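Local structure of putative surface-anchored fimbrial subunit (Corynebacterium diphtheriae, 3HR6) at residues N318-A322 against G357-K361; D323-T327 against A398-Y403. The protein probably forms the shaft of a surface pilus as a covalently joined subunit built of tandem Ig-like modules. One frame throughout, in Å; residues are numbered along the deposited sequence. Where two conformers were deposited one is given.

Interaction 1 (N318-A322 against G357-K361)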
loop_
_atom_site.group_PDB
_atom_site.type_symbol
_atom_site.label_atom_id
_atom_site.label_comp_id
_atom_site.label_asym_id
_atom_site.label_seq_id
_atom_site.Cartn_x
_atom_site.Cartn_y
_atom_site.Cartn_z
ATOM N N ASN A 318 -20.709 -44.286 11.485
ATOM C CA ASN A 318 -21.947 -43.653 11.059
ATOM C C ASN A 318 -21.949 -42.153 11.246
ATOM O O ASN A 318 -21.273 -41.605 12.109
ATOM C CB ASN A 318 -23.134 -44.250 11.805
ATOM C CG ASN A 318 -23.512 -45.617 11.299
ATOM O OD1 ASN A 318 -23.345 -46.603 12.000
ATOM N ND2 ASN A 318 -24.017 -45.684 10.089
ATOM N N THR A 319 -22.727 -41.492 10.404
ATOM C CA THR A 319 -23.052 -40.094 10.580
ATOM C C THR A 319 -23.554 -39.875 11.996
ATOM O O THR A 319 -24.329 -40.660 12.504
ATOM C CB THR A 319 -24.136 -39.621 9.558
ATOM O OG1 THR A 319 -23.724 -39.961 8.234
ATOM C CG2 THR A 319 -24.311 -38.148 9.625
ATOM N N PRO A 320 -23.089 -38.805 12.661
ATOM C CA PRO A 320 -23.449 -38.766 14.087
ATOM C C PRO A 320 -24.929 -38.635 14.362
ATOM O O PRO A 320 -25.448 -39.307 15.237
ATOM C CB PRO A 320 -22.698 -37.559 14.617
ATOM C CG PRO A 320 -21.498 -37.446 13.695
ATOM C CD PRO A 320 -22.017 -37.850 12.341
ATOM N N GLY A 321 -25.607 -37.791 13.594
ATOM C CA GLY A 321 -27.011 -37.550 13.805
ATOM C C GLY A 321 -27.317 -36.760 15.057
ATOM O O GLY A 321 -26.424 -36.148 15.667
ATOM N N ALA A 322 -28.574 -36.863 15.471
ATOM C CA ALA A 322 -29.138 -35.973 16.465
ATOM C C ALA A 322 -28.679 -36.232 17.894
ATOM O O ALA A 322 -28.658 -35.311 18.689
ATOM C CB ALA A 322 -30.683 -35.997 16.363
ATOM N N GLY A 357 -21.364 -31.160 14.414
ATOM C CA GLY A 357 -22.769 -31.088 14.120
ATOM C C GLY A 357 -23.374 -32.441 13.783
ATOM O O GLY A 357 -22.695 -33.459 13.815
ATOM N N GLN A 358 -24.665 -32.469 13.512
ATOM C CA GLN A 358 -25.313 -33.731 13.204
ATOM C C GLN A 358 -24.684 -34.426 11.999
ATOM O O GLN A 358 -24.694 -35.657 11.912
ATOM C CB GLN A 358 -26.798 -33.519 13.004
ATOM C CG GLN A 358 -27.484 -33.133 14.308
ATOM C CD GLN A 358 -28.983 -33.126 14.228
ATOM O OE1 GLN A 358 -29.591 -33.785 13.374
ATOM N NE2 GLN A 358 -29.604 -32.405 15.148
ATOM N N ASP A 359 -24.165 -33.638 11.061
ATOM C CA ASP A 359 -23.515 -34.195 9.872
ATOM C C ASP A 359 -22.056 -34.578 10.132
ATOM O O ASP A 359 -21.342 -35.013 9.218
ATOM C CB ASP A 359 -23.576 -33.203 8.707
ATOM C CG ASP A 359 -22.882 -31.876 8.986
ATOM O OD1 ASP A 359 -22.307 -31.584 10.086
ATOM O OD2 ASP A 359 -22.882 -31.050 8.050
ATOM N N GLY A 360 -21.620 -34.429 11.371
ATOM C CA GLY A 360 -20.250 -34.720 11.731
ATOM C C GLY A 360 -19.238 -33.616 11.515
ATOM O O GLY A 360 -18.094 -33.775 11.885
ATOM N N LYS A 361 -19.633 -32.490 10.938
ATOM C CA LYS A 361 -18.656 -31.459 10.618
ATOM C C LYS A 361 -18.423 -30.483 11.756
ATOM O O LYS A 361 -19.354 -30.073 12.458
ATOM C CB LYS A 361 -19.051 -30.678 9.361
ATOM C CG LYS A 361 -19.254 -31.530 8.124
ATOM C CD LYS A 361 -17.940 -31.833 7.409
ATOM C CE LYS A 361 -18.130 -32.776 6.230
ATOM N NZ LYS A 361 -19.048 -32.288 5.168
#
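Thr319 meets the 357-361 turn with its methyl: CG2 comes to 3.4 Å from Gln358 O, with Asp359 CA a little farther off. With chi1 at -53°, OG1 is beside the backbone N and CG2 anti to it, which turns the methyl rather than the hydroxyl to the turn. Next comes Pro320, a buried ring that lies against the peptides of a type I β-turn running from Gly357 to Gly360. Its CG sits 3.6 Å from Gly360 CA, while CD is 3.5 Å from Gln358 O. Gly360, with no side chain, takes the ring directly against its backbone. The turn is closed by its own bond from Gly360 N to Gly357 O, and Asp359 adds an Asx turn in which OD1, met from above the carboxylate plane, accepts from Lys361 N at 2.9 Å.

Gly321 supplies the one hydrogen bond of the contact. Its N donates to Gln358 O over 2.9 Å with an angle of 150° at the hydrogen, and it arrives in the carbonyl plane on a lone pair. The same oxygen also has the Thr319 methyl and the Pro320 ring packed round it.

Beyond the bond, the exposed Gln358 side chain runs out alongside the backbone of Gly321 and Ala322, extended past CG (chi2 -171°). CG lies 3.5 Å from Gly321 O, and CD is 3.6 Å from Ala322 CA; the amide lies against Ala322 CA and its methyl by packing and makes no hydrogen bond to 318-322.

Within the fold, the Pro320 ring also touches Phe315 at the end of strand 302-315. Gly360 is backbone-bonded to Lys313 of that strand just before its antiparallel neighbour, strand 361-375, begins.

Interaction 2 (D323-T327 against A398-Y403)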
loop_
_atom_site.group_PDB
_atom_site.type_symbol
_atom_site.label_atom_id
_atom_site.label_comp_id
_atom_site.label_asym_id
_atom_site.label_seq_id
_atom_site.Cartn_x
_atom_site.Cartn_y
_atom_site.Cartn_z
ATOM N N ASP A 323 -28.280 -37.449 18.243
ATOM C CA ASP A 323 -27.922 -37.674 19.655
ATOM C C ASP A 323 -26.441 -37.940 19.934
ATOM O O ASP A 323 -26.105 -38.480 20.997
ATOM C CB ASP A 323 -28.826 -38.734 20.288
ATOM C CG ASP A 323 -28.525 -40.168 19.813
ATOM O OD1 ASP A 323 -27.848 -40.355 18.784
ATOM O OD2 ASP A 323 -28.988 -41.131 20.473
ATOM N N ARG A 324 -25.558 -37.532 19.012
ATOM C CA ARG A 324 -24.124 -37.777 19.178
ATOM C C ARG A 324 -23.323 -36.581 18.736
ATOM O O ARG A 324 -23.427 -36.151 17.585
ATOM C CB ARG A 324 -23.691 -39.007 18.394
ATOM C CG ARG A 324 -24.383 -40.275 18.825
ATOM C CD ARG A 324 -23.898 -41.503 18.094
ATOM N NE ARG A 324 -24.308 -41.514 16.685
ATOM C CZ ARG A 324 -24.407 -42.600 15.909
ATOM N NH1 ARG A 324 -24.129 -43.807 16.368
ATOM N NH2 ARG A 324 -24.762 -42.478 14.644
ATOM N N THR A 325 -22.532 -36.027 19.658
ATOM C CA THR A 325 -21.629 -34.958 19.305
ATOM C C THR A 325 -20.337 -35.073 20.104
ATOM O O THR A 325 -20.291 -35.695 21.172
ATOM C CB THR A 325 -22.293 -33.567 19.449
ATOM O OG1 THR A 325 -21.406 -32.567 18.960
ATOM C CG2 THR A 325 -22.642 -33.252 20.890
ATOM N N ALA A 326 -19.265 -34.530 19.535
ATOM C CA ALA A 326 -17.986 -34.480 20.197
ATOM C C ALA A 326 -17.507 -33.036 20.175
ATOM O O ALA A 326 -17.945 -32.237 19.328
ATOM C CB ALA A 326 -16.972 -35.400 19.522
ATOM N N THR A 327 -16.606 -32.719 21.099
ATOM C CA THR A 327 -16.042 -31.396 21.268
ATOM C C THR A 327 -14.513 -31.510 21.200
ATOM O O THR A 327 -13.922 -32.449 21.741
ATOM C CB THR A 327 -16.493 -30.771 22.613
ATOM O OG1 THR A 327 -17.936 -30.717 22.681
ATOM C CG2 THR A 327 -15.849 -29.367 22.848
ATOM N N ALA A 398 -14.825 -33.897 24.782
ATOM C CA ALA A 398 -16.083 -34.549 25.074
ATOM C C ALA A 398 -16.483 -35.387 23.873
ATOM O O ALA A 398 -16.051 -35.132 22.735
ATOM C CB ALA A 398 -17.152 -33.527 25.434
ATOM N N THR A 399 -17.255 -36.423 24.155
ATOM C CA THR A 399 -17.786 -37.267 23.115
ATOM C C THR A 399 -19.209 -37.702 23.460
ATOM O O THR A 399 -19.827 -37.143 24.355
ATOM C CB THR A 399 -16.833 -38.429 22.899
ATOM O OG1 THR A 399 -17.183 -39.132 21.701
ATOM C CG2 THR A 399 -16.835 -39.359 24.131
ATOM N N ALA A 400 -19.745 -38.654 22.710
ATOM C CA ALA A 400 -21.124 -39.073 22.879
ATOM C C ALA A 400 -21.232 -40.080 24.022
ATOM O O ALA A 400 -20.231 -40.659 24.427
ATOM C CB ALA A 400 -21.641 -39.661 21.593
ATOM N N SER A 401 -22.453 -40.275 24.524
ATOM C CA SER A 401 -22.746 -41.291 25.564
ATOM C C SER A 401 -22.214 -42.658 25.172
ATOM O O SER A 401 -22.591 -43.190 24.124
ATOM C CB SER A 401 -24.258 -41.431 25.772
ATOM O OG SER A 401 -24.722 -40.415 26.635
ATOM N N GLY A 402 -21.391 -43.256 26.032
ATOM C CA GLY A 402 -20.931 -44.619 25.806
ATOM C C GLY A 402 -19.774 -44.811 24.844
ATOM O O GLY A 402 -19.391 -45.951 24.550
ATOM N N TYR A 403 -19.202 -43.697 24.374
ATOM C CA TYR A 403 -18.018 -43.692 23.529
ATOM C C TYR A 403 -16.785 -43.367 24.368
ATOM O O TYR A 403 -16.905 -42.751 25.429
ATOM C CB TYR A 403 -18.172 -42.666 22.381
ATOM C CG TYR A 403 -19.083 -43.219 21.313
ATOM C CD1 TYR A 403 -18.565 -43.912 20.235
ATOM C CD2 TYR A 403 -20.443 -43.123 21.435
ATOM C CE1 TYR A 403 -19.406 -44.493 19.276
ATOM C CE2 TYR A 403 -21.292 -43.687 20.484
ATOM C CZ TYR A 403 -20.765 -44.376 19.412
ATOM O OH TYR A 403 -21.627 -44.920 18.463
HETATM O O HOH W 1 -24.583 -38.357 23.856
HETATM O O HOH W 2 -23.990 -45.278 18.886
#
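Thr327 and Ala398 form an antiparallel hydrogen-bonded pair where strands 327-333 and 391-398 meet in the last modelled Ig-like module; the loop residues before Thr327 and after Ala398 extend away from this pair. This end is the close-packed one. Thr327 N donates to Ala398 O at 3.0 Å and nearly straight, 166° at the hydrogen, although it stands well above the carbonyl plane. The return bond from Ala398 N to Thr327 O is weak, at 3.5 Å. On the same face of the sheet Thr327 CB and Ala398 CB lie 4.0 Å apart. One residue back, Ala398 O also takes a CA-H contact from Ala326 CA at 3.3 Å, and the buried Ala326 methyl packs against that same oxygen. Thr399 CA makes a similar CA-H contact to Thr325 O.

Beyond the Thr327-Ala398 pair the regular pairing is over. The Ala400 methyl still rests on Arg324, CB to CB at 3.9 Å, but then the chain turns back through a type II β-turn from Ala400 to Tyr403, closed by Tyr403 N on Ala400 O. On this outer side water does part of the joining: water 1 accepts from Ser401 N and donates to Asp323 O at 3.2 Å.

Arg324 stands on the loose side. Its chain bends at chi3 (-70°), bringing CD near Tyr403 CE2 and OH, with Arg324 NH1 3.4 Å from Tyr403 OH. The guanidinium, held by NE on Pro320 O and NH2 on Thr319 O, is turned 75° from the Tyr403 ring, which meets Phe315 of strand 302-315 edge-to-face. Water 2 lies in the guanidinium plane, at its edge, and accepts from Arg324 NH1 at 2.9 Å.

In the fold
Strand 302-315 leads into one continuous loop, whose first half makes interaction 1 and whose second half makes interaction 2 before strand 327-333 begins. Interaction 1 closes the shorter excursion, back from the turn between strands 354-355 and 361-375; interaction 2 waits for the chain to travel through 361-375 and 378-383 and down strand 391-398. The segments alternate along the sequence, so the two closures cross and neither nests inside the other. The centres of interactions 1 and 2 are about 10 Å apart, and Arg324 bridges the two. Together they tie this end of the module's two sheets to one loop, while the Cys333-Cys393 disulfide links the strands that meet in interaction 2.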